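Side-chain contacts in ABC transporter periplasmic peptide-binding protein (PDB 4QFL), which binds dipeptides such as Ala-Phe in the periplasm and probably delivers them to an ABC transporter for uptake into the cell: residues N43-T48 against F122-D127; F143-I148 against T453-N458; V118-S123 against N201-Y206; T180-V185 against A434-D439. One frame throughout, in Å; residues are numbered along the deposited sequence.

From the N terminus, the loop after strand 30-35 comes first: contact 1 joins its 43-48 part to the end of helix 115-126. Contact 3 begins on the same helix, sharing Phe122 and Ser123 with contact 1, and closes on the loop before strand 213-219; the two meet through Arg124 and Asp204, which form a salt bridge. Contact 2 closes the longest loop, from helix 141-145 to the end of helix 450-454, and contact 4, from 180-185 to 434-439, lies within that span. Contact 3 crosses both along the chain, whereas contact 1 closes before either opens. Contacts 1 and 4 both reach the bound alanine, and Lys457 of contact 2 approaches the bound phenylalanine.

Contact 1: N43-T48 against F122-D127; sequences NPQVTT and FSRLFD. With PHE (phenylalanine), chain D; ALA (alanine), chain C.
Gln45 meets two neighbouring side chains of helix 115-126, Arg124 and Leu125, while the Asn43 amide comes up obliquely to the Arg124 guanidinium, ND2 nearest NH1. Gln45 NE2 lies 3.6 Å from Leu125 CD2, and Gln45 OE1 is equally far from Arg124 CD. Two hydrogen bonds lie within the loop. Asn43, its CG anti to the backbone N (chi1 173°), folds over the 3-10 turn, and its OD1 takes the Gln45 backbone N at 2.9 Å, from well above the carbonyl plane. Its ND2 gives an almost straight bond to Gln45 OE1 at 3.1 Å, in the plane of its own amide. Gln45 NE2 in turn reaches Thr121 O. Asn43 ND2 and Arg124 NH1, both donors, sit 3.3 Å apart without bonding, probably tolerated because Asp204 binds ND2 through OD1 and Arg124 NH2 through OD2. With an alanine in place of Asn43, the Gln45 backbone N would probably lose its Asx-turn acceptor and Asp204 OD1 a donor. Farther along, Thr48 O accepts from the N of the bound phenylalanine at 2.9 Å. The loop thus runs from an Asx turn, held beside a buried salt bridge, into the dipeptide pocket.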
# COMPACT_ATOMS: atom_id res chain seq x y z
N ASN A 43 -10.60 -4.99 -8.57
CA ASN A 43 -9.42 -4.87 -9.41
C ASN A 43 -8.33 -4.06 -8.71
O ASN A 43 -8.50 -2.87 -8.47
CB ASN A 43 -9.79 -4.22 -10.74
CG ASN A 43 -8.58 -3.92 -11.59
OD1 ASN A 43 -7.46 -4.35 -11.29
ND2 ASN A 43 -8.79 -3.17 -12.67
N PRO A 44 -7.20 -4.72 -8.39
CA PRO A 44 -6.11 -4.09 -7.64
C PRO A 44 -5.52 -2.85 -8.31
O PRO A 44 -4.92 -2.02 -7.64
CB PRO A 44 -5.05 -5.20 -7.57
CG PRO A 44 -5.82 -6.47 -7.74
CD PRO A 44 -6.94 -6.14 -8.67
N GLN A 45 -5.69 -2.75 -9.62
CA GLN A 45 -5.19 -1.62 -10.41
C GLN A 45 -5.68 -0.25 -9.95
O GLN A 45 -4.98 0.75 -10.11
CB GLN A 45 -5.58 -1.79 -11.88
CG GLN A 45 -4.90 -2.93 -12.59
CD GLN A 45 -5.21 -2.91 -14.07
OE1 GLN A 45 -6.31 -2.55 -14.47
NE2 GLN A 45 -4.23 -3.28 -14.89
N VAL A 46 -6.89 -0.22 -9.40
CA VAL A 46 -7.58 1.04 -9.18
C VAL A 46 -7.41 1.62 -7.76
O VAL A 46 -8.00 2.65 -7.42
CB VAL A 46 -9.08 0.91 -9.55
CG1 VAL A 46 -9.22 0.33 -10.96
CG2 VAL A 46 -9.81 0.07 -8.56
N THR A 47 -6.58 0.97 -6.95
CA THR A 47 -6.39 1.40 -5.58
C THR A 47 -4.96 1.22 -5.09
O THR A 47 -4.21 0.39 -5.63
CB THR A 47 -7.32 0.61 -4.65
OG1 THR A 47 -7.38 1.26 -3.38
CG2 THR A 47 -6.80 -0.79 -4.47
N THR A 48 -4.57 2.01 -4.08
CA THR A 48 -3.37 1.76 -3.31
C THR A 48 -3.72 1.51 -1.85
O THR A 48 -2.87 1.63 -0.97
CB THR A 48 -2.37 2.91 -3.38
OG1 THR A 48 -2.98 4.10 -2.85
CG2 THR A 48 -1.94 3.15 -4.81
N PHE A 122 -1.93 -4.49 -19.16
CA PHE A 122 -0.98 -3.40 -18.94
C PHE A 122 -1.13 -2.22 -19.90
O PHE A 122 -0.83 -1.09 -19.53
CB PHE A 122 0.46 -3.93 -18.80
CG PHE A 122 0.64 -4.80 -17.58
CD1 PHE A 122 0.75 -4.22 -16.32
CD2 PHE A 122 0.60 -6.18 -17.67
CE1 PHE A 122 0.86 -4.99 -15.20
CE2 PHE A 122 0.71 -6.96 -16.54
CZ PHE A 122 0.83 -6.36 -15.30
N SER A 123 -1.62 -2.46 -21.11
CA SER A 123 -1.92 -1.34 -21.99
C SER A 123 -3.14 -0.58 -21.47
O SER A 123 -3.30 0.59 -21.79
CB SER A 123 -2.10 -1.78 -23.44
OG SER A 123 -3.30 -2.51 -23.61
N ARG A 124 -3.99 -1.22 -20.67
CA ARG A 124 -5.09 -0.49 -20.05
C ARG A 124 -4.59 0.73 -19.27
O ARG A 124 -5.28 1.74 -19.16
CB ARG A 124 -5.92 -1.40 -19.13
CG ARG A 124 -7.01 -0.65 -18.36
CD ARG A 124 -7.92 -1.55 -17.54
NE ARG A 124 -8.99 -0.76 -16.92
CZ ARG A 124 -9.88 -1.26 -16.07
NH1 ARG A 124 -9.84 -2.54 -15.73
NH2 ARG A 124 -10.81 -0.48 -15.55
N LEU A 125 -3.38 0.63 -18.74
CA LEU A 125 -2.81 1.71 -17.93
C LEU A 125 -2.26 2.89 -18.74
O LEU A 125 -2.51 4.05 -18.39
CB LEU A 125 -1.70 1.17 -17.01
CG LEU A 125 -2.02 -0.10 -16.23
CD1 LEU A 125 -0.74 -0.61 -15.57
CD2 LEU A 125 -3.11 0.16 -15.20
N PHE A 126 -1.52 2.61 -19.81
CA PHE A 126 -0.81 3.68 -20.50
C PHE A 126 -1.39 4.05 -21.85
O PHE A 126 -1.07 5.10 -22.40
CB PHE A 126 0.67 3.30 -20.69
CG PHE A 126 0.88 2.14 -21.62
CD1 PHE A 126 0.76 2.31 -22.98
CD2 PHE A 126 1.19 0.89 -21.13
CE1 PHE A 126 0.95 1.24 -23.84
CE2 PHE A 126 1.38 -0.17 -21.98
CZ PHE A 126 1.26 0.01 -23.34
N ASP A 127 -2.21 3.17 -22.41
CA ASP A 127 -2.71 3.38 -23.76
C ASP A 127 -4.10 3.97 -23.73
O ASP A 127 -5.06 3.31 -23.35
CB ASP A 127 -2.73 2.05 -24.52
CG ASP A 127 -2.92 2.22 -26.01
OD1 ASP A 127 -3.36 3.30 -26.46
OD2 ASP A 127 -2.63 1.25 -26.74
N PHE D . -1.52 2.07 1.55
CA PHE D . -2.00 2.71 2.77
C PHE D . -2.50 1.65 3.73
O PHE D . -2.36 1.80 4.94
CB PHE D . -3.15 3.66 2.45
CG PHE D . -2.74 4.90 1.74
CD1 PHE D . -1.66 5.65 2.20
CD2 PHE D . -3.42 5.32 0.62
CE1 PHE D . -1.29 6.79 1.56
CE2 PHE D . -3.05 6.47 -0.02
CZ PHE D . -1.98 7.21 0.44
OXT PHE D . -3.06 0.64 3.31
N ALA C . 1.39 0.57 0.00
CA ALA C . -0.06 0.67 0.19
C ALA C . -0.38 1.38 1.51
O ALA C . 0.38 1.30 2.47
CB ALA C . -0.70 -0.72 0.15

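Contact 2: F143-I148 against T453-N458; sequences FQSVGI and TFSGKN
Ser145 and Ser455 face each other at two helix ends, each finished by a Schellman motif. Their CA atoms are 5.9 Å apart, and the first residues to leave helical geometry are Gly147 and Gly456, both with positive phi. In the first motif Gly147 N bonds to Gln144 O and Ile148 N to Phe143 O, each at 3.1 Å. The two serines adopt the same conformation, OG anti to the carbonyl carbon (chi1 -67° in Ser145, -58° in Ser455), which turns each hydroxyl back along its own helix to the carbonyl four residues earlier, Pro141 O and Thr451 O. What they offer across the contact is therefore van der Waals surface. Ser455 OG rests 3.4 Å from Gln144 CB, beside the Gln144-Ser145 peptide, and Ser145 OG lies 3.7 Å from Lys457 CB. A hydrogen bond from nearby does tie the helix ends together, between Ser145 O and Thr451 OG1. Lys457 starts toward Ser145 but bends at chi2; its tail then runs past Thr48 and alongside the bound phenylalanine, with about 4 Å between the nearest atoms of the Lys457 side chain and the ligand. The Cys450-Cys463 disulfide closes the chain around 453-458. Inside that loop Asn458 ND2 donates to Thr453 OG1 at 2.7 Å, with a bent N-H...O angle of 139°, and the hydroxyl oxygen lies tilted out of the amide plane.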
# COMPACT_ATOMS: atom_id res chain seq x y z
N PHE A 143 0.22 3.20 -10.30
CA PHE A 143 0.88 3.36 -11.58
C PHE A 143 1.02 4.81 -12.02
O PHE A 143 2.08 5.23 -12.48
CB PHE A 143 0.15 2.52 -12.61
CG PHE A 143 0.17 1.04 -12.30
CD1 PHE A 143 1.35 0.31 -12.41
CD2 PHE A 143 -0.99 0.39 -11.89
CE1 PHE A 143 1.37 -1.05 -12.14
CE2 PHE A 143 -0.97 -0.98 -11.61
CZ PHE A 143 0.20 -1.70 -11.73
N GLN A 144 -0.03 5.60 -11.88
CA GLN A 144 0.08 7.01 -12.19
C GLN A 144 1.10 7.70 -11.27
O GLN A 144 1.87 8.53 -11.73
CB GLN A 144 -1.29 7.68 -12.15
CG GLN A 144 -2.30 6.96 -13.06
CD GLN A 144 -3.74 7.45 -12.92
OE1 GLN A 144 -4.11 8.11 -11.95
NE2 GLN A 144 -4.57 7.10 -13.91
N SER A 145 1.12 7.33 -10.00
CA SER A 145 2.07 7.91 -9.04
C SER A 145 3.53 7.69 -9.41
O SER A 145 4.37 8.53 -9.15
CB SER A 145 1.82 7.37 -7.64
OG SER A 145 0.57 7.81 -7.14
N VAL A 146 3.85 6.55 -10.00
CA VAL A 146 5.23 6.28 -10.37
C VAL A 146 5.50 6.55 -11.85
O VAL A 146 6.59 6.27 -12.36
CB VAL A 146 5.65 4.85 -10.02
CG1 VAL A 146 5.44 4.61 -8.53
CG2 VAL A 146 4.86 3.85 -10.87
N GLY A 147 4.50 7.09 -12.55
CA GLY A 147 4.68 7.58 -13.90
C GLY A 147 4.74 6.55 -15.01
O GLY A 147 5.62 6.60 -15.87
N ILE A 148 3.80 5.62 -15.00
CA ILE A 148 3.66 4.67 -16.09
C ILE A 148 3.71 5.40 -17.43
O ILE A 148 4.47 5.03 -18.32
CB ILE A 148 2.37 3.81 -15.94
CG1 ILE A 148 2.64 2.38 -16.41
CG2 ILE A 148 1.15 4.44 -16.62
CD1 ILE A 148 3.62 1.64 -15.54
N THR A 453 1.71 13.58 -6.33
CA THR A 453 0.87 14.70 -5.95
C THR A 453 -0.26 14.89 -6.95
O THR A 453 -1.40 15.13 -6.56
CB THR A 453 1.67 16.00 -5.87
OG1 THR A 453 2.76 15.84 -4.95
CG2 THR A 453 0.79 17.14 -5.38
N PHE A 454 0.06 14.77 -8.24
CA PHE A 454 -0.95 14.96 -9.29
C PHE A 454 -2.00 13.85 -9.28
O PHE A 454 -3.11 14.02 -9.78
CB PHE A 454 -0.29 15.09 -10.67
CG PHE A 454 0.72 16.20 -10.76
CD1 PHE A 454 0.69 17.26 -9.87
CD2 PHE A 454 1.71 16.18 -11.73
CE1 PHE A 454 1.63 18.28 -9.94
CE2 PHE A 454 2.66 17.20 -11.81
CZ PHE A 454 2.61 18.25 -10.91
N SER A 455 -1.65 12.71 -8.68
CA SER A 455 -2.58 11.58 -8.57
C SER A 455 -3.41 11.62 -7.29
O SER A 455 -4.24 10.75 -7.06
CB SER A 455 -1.82 10.27 -8.67
OG SER A 455 -1.10 10.21 -9.89
N GLY A 456 -3.20 12.63 -6.47
CA GLY A 456 -3.95 12.74 -5.23
C GLY A 456 -3.49 11.75 -4.19
O GLY A 456 -4.27 11.37 -3.31
N LYS A 457 -2.22 11.34 -4.27
CA LYS A 457 -1.69 10.32 -3.36
C LYS A 457 -0.57 10.82 -2.44
O LYS A 457 0.02 10.06 -1.70
CB LYS A 457 -1.24 9.09 -4.15
CG LYS A 457 -2.41 8.31 -4.76
CD LYS A 457 -3.54 8.11 -3.75
CE LYS A 457 -4.48 7.00 -4.15
NZ LYS A 457 -5.66 6.96 -3.25
N ASN A 458 -0.29 12.12 -2.51
CA ASN A 458 0.76 12.73 -1.70
C ASN A 458 0.13 13.51 -0.55
O ASN A 458 -0.39 14.60 -0.76
CB ASN A 458 1.59 13.66 -2.58
CG ASN A 458 2.71 14.33 -1.83
OD1 ASN A 458 2.75 14.33 -0.60
ND2 ASN A 458 3.64 14.91 -2.57

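Contact 3: V118-S123 against N201-Y206; sequences VIFTFS and NLFDQY
Phe120 points one ring edge at the face of Phe203, its CE2 lying 4.0 Å from both CZ and CE2 of the second ring. This is an offset edge-to-face pair: the centroids are 6.0 Å apart and the planes stand at 89°. The offset is large, with Phe120 CE2 beyond the rim of the Phe203 ring beside its CZ and CE2. The side chains arrive from opposite directions, CG anti to the backbone N in both (chi1 166° in Phe120, -166° in Phe203), which directs the rings toward each other. Both phenylalanines are buried, and the ring of Tyr132 meets each of them. Ala191 of helix 188-196 touches both rings as well, and Tyr190 also meets Phe203, so the pair forms part of a larger aromatic cluster.

Neighbouring backbone is tied locally. On the helix, Ile119 O takes two donors from Ser123, its N at 2.9 Å and its OG at 2.6 Å, from opposite faces of the carbonyl plane. In the loop, Leu202 O accepts from both Gln205 N and Tyr206 N, and Gln205 NE2 reaches back to Asn201 O at 2.7 Å. The contact fixes the loop before strand 213-219 against helix 115-126, which packs on the four-stranded antiparallel sheet containing strands 152-159 and 162-167. Such a module is consistent with the additional domain of DppA- and OppA-like peptide-binding proteins.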
# COMPACT_ATOMS: atom_id res chain seq x y z
N VAL A 118 -1.68 -10.11 -21.18
CA VAL A 118 -0.65 -9.25 -20.65
C VAL A 118 -0.72 -7.89 -21.32
O VAL A 118 -0.73 -6.85 -20.66
CB VAL A 118 0.74 -9.86 -20.84
CG1 VAL A 118 1.83 -8.91 -20.38
CG2 VAL A 118 0.83 -11.19 -20.09
N ILE A 119 -0.81 -7.91 -22.65
CA ILE A 119 -0.87 -6.68 -23.40
C ILE A 119 -2.12 -5.90 -23.04
O ILE A 119 -2.06 -4.68 -22.88
CB ILE A 119 -0.77 -6.93 -24.92
CG1 ILE A 119 0.52 -7.70 -25.21
CG2 ILE A 119 -0.76 -5.63 -25.66
CD1 ILE A 119 0.54 -8.43 -26.54
N PHE A 120 -3.25 -6.58 -22.87
CA PHE A 120 -4.46 -5.88 -22.49
C PHE A 120 -4.40 -5.29 -21.09
O PHE A 120 -4.72 -4.12 -20.88
CB PHE A 120 -5.69 -6.78 -22.54
CG PHE A 120 -6.87 -6.18 -21.84
CD1 PHE A 120 -7.65 -5.22 -22.48
CD2 PHE A 120 -7.18 -6.52 -20.54
CE1 PHE A 120 -8.74 -4.64 -21.84
CE2 PHE A 120 -8.27 -5.95 -19.88
CZ PHE A 120 -9.05 -5.00 -20.53
N THR A 121 -4.04 -6.13 -20.13
CA THR A 121 -3.96 -5.71 -18.73
C THR A 121 -3.10 -4.47 -18.55
O THR A 121 -3.49 -3.51 -17.86
CB THR A 121 -3.37 -6.84 -17.87
OG1 THR A 121 -4.22 -7.98 -17.94
CG2 THR A 121 -3.25 -6.38 -16.42
N PHE A 122 -1.93 -4.49 -19.16
CA PHE A 122 -0.98 -3.40 -18.94
C PHE A 122 -1.13 -2.22 -19.90
O PHE A 122 -0.83 -1.09 -19.53
CB PHE A 122 0.46 -3.93 -18.80
CG PHE A 122 0.64 -4.80 -17.58
CD1 PHE A 122 0.75 -4.22 -16.32
CD2 PHE A 122 0.60 -6.18 -17.67
CE1 PHE A 122 0.86 -4.99 -15.20
CE2 PHE A 122 0.71 -6.96 -16.54
CZ PHE A 122 0.83 -6.36 -15.30
N SER A 123 -1.62 -2.46 -21.11
CA SER A 123 -1.92 -1.34 -21.99
C SER A 123 -3.14 -0.58 -21.47
O SER A 123 -3.30 0.59 -21.79
CB SER A 123 -2.10 -1.78 -23.44
OG SER A 123 -3.30 -2.51 -23.61
N ASN A 201 -18.62 -1.63 -17.16
CA ASN A 201 -18.72 -1.22 -15.76
C ASN A 201 -18.69 -2.40 -14.82
O ASN A 201 -18.57 -2.23 -13.60
CB ASN A 201 -20.02 -0.45 -15.53
CG ASN A 201 -21.25 -1.35 -15.62
OD1 ASN A 201 -21.39 -2.17 -16.52
ND2 ASN A 201 -22.15 -1.20 -14.66
N LEU A 202 -18.81 -3.60 -15.37
CA LEU A 202 -18.88 -4.81 -14.57
C LEU A 202 -17.51 -5.43 -14.39
O LEU A 202 -17.31 -6.24 -13.50
CB LEU A 202 -19.78 -5.84 -15.24
CG LEU A 202 -21.25 -5.79 -14.87
CD1 LEU A 202 -21.71 -4.37 -14.57
CD2 LEU A 202 -22.06 -6.42 -15.98
N PHE A 203 -16.58 -5.05 -15.26
CA PHE A 203 -15.28 -5.69 -15.31
C PHE A 203 -14.56 -5.66 -13.97
O PHE A 203 -14.04 -6.68 -13.51
CB PHE A 203 -14.41 -5.09 -16.41
CG PHE A 203 -13.20 -5.91 -16.74
CD1 PHE A 203 -13.32 -7.15 -17.31
CD2 PHE A 203 -11.93 -5.43 -16.46
CE1 PHE A 203 -12.21 -7.91 -17.60
CE2 PHE A 203 -10.82 -6.19 -16.75
CZ PHE A 203 -10.96 -7.43 -17.32
N ASP A 204 -14.55 -4.50 -13.32
CA ASP A 204 -13.81 -4.34 -12.07
C ASP A 204 -14.58 -4.82 -10.82
O ASP A 204 -14.00 -4.92 -9.73
CB ASP A 204 -13.38 -2.88 -11.91
CG ASP A 204 -12.36 -2.45 -12.96
OD1 ASP A 204 -11.57 -3.31 -13.39
OD2 ASP A 204 -12.35 -1.27 -13.36
N GLN A 205 -15.87 -5.11 -10.97
CA GLN A 205 -16.71 -5.46 -9.82
C GLN A 205 -16.91 -6.95 -9.70
O GLN A 205 -17.03 -7.50 -8.60
CB GLN A 205 -18.08 -4.82 -9.96
CG GLN A 205 -18.08 -3.33 -10.05
CD GLN A 205 -19.49 -2.79 -10.06
OE1 GLN A 205 -20.13 -2.71 -9.02
NE2 GLN A 205 -19.98 -2.44 -11.25
N TYR A 206 -17.00 -7.61 -10.85
CA TYR A 206 -17.15 -9.05 -10.91
C TYR A 206 -15.93 -9.59 -11.62
O TYR A 206 -15.91 -9.70 -12.84
CB TYR A 206 -18.43 -9.42 -11.64
CG TYR A 206 -19.63 -8.92 -10.92
CD1 TYR A 206 -20.12 -7.65 -11.17
CD2 TYR A 206 -20.28 -9.70 -9.98
CE1 TYR A 206 -21.23 -7.16 -10.51
CE2 TYR A 206 -21.39 -9.23 -9.31
CZ TYR A 206 -21.87 -7.96 -9.58
OH TYR A 206 -22.97 -7.46 -8.93

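Contact 4: T180-V185 against A434-D439; sequences TDFAVV and AADTPD. With ALA (alanine), chain C.
Thr180 opens a type I beta turn that ends at Ala183, and its CA lies 5.9 Å from that of Asp436 in the irregular chain after strand 428-434. Thr180 has OG1 between the backbone N and carbonyl carbon (chi1 63°); the hydroxyl bonds to Asn177 O, and the methyl is left to face the other segment. There Thr180 CG2 meets Thr437 CG2 at 3.5 Å, a tight methyl contact, with Asp436 CB a little farther off.

Phe182 brings its ring edge to the Asp436 carboxylate. Its CZ is 3.5 Å from Asp436 OD1, while OD2 lies at the edge in the ring plane, and the two flat groups are turned 78° apart; the weakly positive ring hydrogens probably suit the anion. Tyr142 stacks on the Phe182 ring. A water lying 2.7 Å from Asp436 OD1 and 3.0 Å from Asp181 OD2 bridges the two carboxylates, though acceptors outnumber its protons.

The bound alanine N is gripped by Ala434 O and by Asp436 OD1, each at 2.8 Å. Its O accepts from Ala434 N at 2.8 Å, completing a two-way backbone pairing like that between antiparallel strands. A leucine in place of Asp436 would probably leave the dipeptide's amino group without its carboxylate partner and break the water link to Asp181. An aspartate facing the ligand's amino terminus, beside a strand-like backbone, is characteristic of the peptide site in DppA- and OppA-type binding proteins.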
# COMPACT_ATOMS: atom_id res chain seq x y z
N THR A 180 4.48 -5.78 -7.86
CA THR A 180 3.61 -5.29 -6.80
C THR A 180 2.25 -5.95 -6.90
O THR A 180 1.90 -6.51 -7.95
CB THR A 180 3.46 -3.75 -6.81
OG1 THR A 180 2.84 -3.34 -8.03
CG2 THR A 180 4.81 -3.08 -6.66
N ASP A 181 1.49 -5.89 -5.81
CA ASP A 181 0.14 -6.44 -5.77
C ASP A 181 -0.83 -5.75 -6.74
O ASP A 181 -1.93 -6.24 -6.98
CB ASP A 181 -0.43 -6.32 -4.36
CG ASP A 181 0.36 -7.11 -3.34
OD1 ASP A 181 0.53 -8.33 -3.53
OD2 ASP A 181 0.81 -6.50 -2.35
N PHE A 182 -0.42 -4.60 -7.27
CA PHE A 182 -1.26 -3.85 -8.21
C PHE A 182 -1.10 -4.39 -9.63
O PHE A 182 -1.95 -4.15 -10.49
CB PHE A 182 -0.90 -2.36 -8.16
CG PHE A 182 -0.71 -1.84 -6.76
CD1 PHE A 182 -1.80 -1.72 -5.90
CD2 PHE A 182 0.54 -1.48 -6.29
CE1 PHE A 182 -1.63 -1.26 -4.62
CE2 PHE A 182 0.71 -1.01 -5.00
CZ PHE A 182 -0.37 -0.90 -4.18
N ALA A 183 -0.01 -5.13 -9.86
CA ALA A 183 0.36 -5.56 -11.20
C ALA A 183 -0.20 -6.92 -11.59
O ALA A 183 0.49 -7.73 -12.24
CB ALA A 183 1.88 -5.56 -11.32
N VAL A 184 -1.44 -7.20 -11.22
CA VAL A 184 -2.00 -8.52 -11.49
C VAL A 184 -2.36 -8.63 -12.94
O VAL A 184 -2.49 -7.62 -13.64
CB VAL A 184 -3.25 -8.80 -10.66
CG1 VAL A 184 -2.94 -8.68 -9.17
CG2 VAL A 184 -4.38 -7.88 -11.07
N VAL A 185 -2.53 -9.87 -13.40
CA VAL A 185 -2.96 -10.14 -14.77
C VAL A 185 -4.47 -10.33 -14.90
O VAL A 185 -5.07 -11.15 -14.19
CB VAL A 185 -2.26 -11.40 -15.32
CG1 VAL A 185 -2.79 -11.73 -16.70
CG2 VAL A 185 -0.77 -11.18 -15.35
N ALA A 434 2.80 1.36 3.95
CA ALA A 434 3.31 0.01 4.08
C ALA A 434 3.94 -0.43 2.73
O ALA A 434 3.25 -0.58 1.73
CB ALA A 434 2.21 -0.94 4.51
N ALA A 435 5.25 -0.60 2.72
CA ALA A 435 5.97 -0.84 1.48
C ALA A 435 5.43 -2.02 0.67
O ALA A 435 5.08 -3.06 1.23
CB ALA A 435 7.45 -1.00 1.75
N ASP A 436 5.38 -1.85 -0.65
CA ASP A 436 4.92 -2.90 -1.55
C ASP A 436 6.08 -3.78 -2.01
O ASP A 436 5.89 -4.94 -2.39
CB ASP A 436 4.22 -2.29 -2.78
CG ASP A 436 3.25 -1.17 -2.42
OD1 ASP A 436 2.20 -1.45 -1.80
OD2 ASP A 436 3.53 -0.01 -2.78
N THR A 437 7.29 -3.23 -1.98
CA THR A 437 8.49 -3.97 -2.37
C THR A 437 9.64 -3.51 -1.48
O THR A 437 9.49 -2.54 -0.74
CB THR A 437 8.87 -3.68 -3.84
OG1 THR A 437 9.46 -2.38 -3.92
CG2 THR A 437 7.65 -3.73 -4.74
N PRO A 438 10.77 -4.22 -1.53
CA PRO A 438 11.97 -3.79 -0.80
C PRO A 438 12.86 -2.84 -1.65
O PRO A 438 13.99 -2.51 -1.26
CB PRO A 438 12.67 -5.10 -0.51
CG PRO A 438 12.34 -5.94 -1.68
CD PRO A 438 10.95 -5.55 -2.12
N ASP A 439 12.35 -2.39 -2.79
CA ASP A 439 13.04 -1.35 -3.54
C ASP A 439 12.71 0.01 -2.92
O ASP A 439 11.56 0.41 -2.87
CB ASP A 439 12.66 -1.36 -5.02
CG ASP A 439 13.56 -0.47 -5.84
OD1 ASP A 439 13.47 0.75 -5.67
OD2 ASP A 439 14.37 -0.99 -6.63
N ALA C . 1.39 0.57 0.00
CA ALA C . -0.06 0.67 0.19
C ALA C . -0.38 1.38 1.51
O ALA C . 0.38 1.30 2.47
CB ALA C . -0.70 -0.72 0.15
O HOH W 1 2.94 -5.55 -3.33
O HOH W 2 1.35 -3.87 -1.10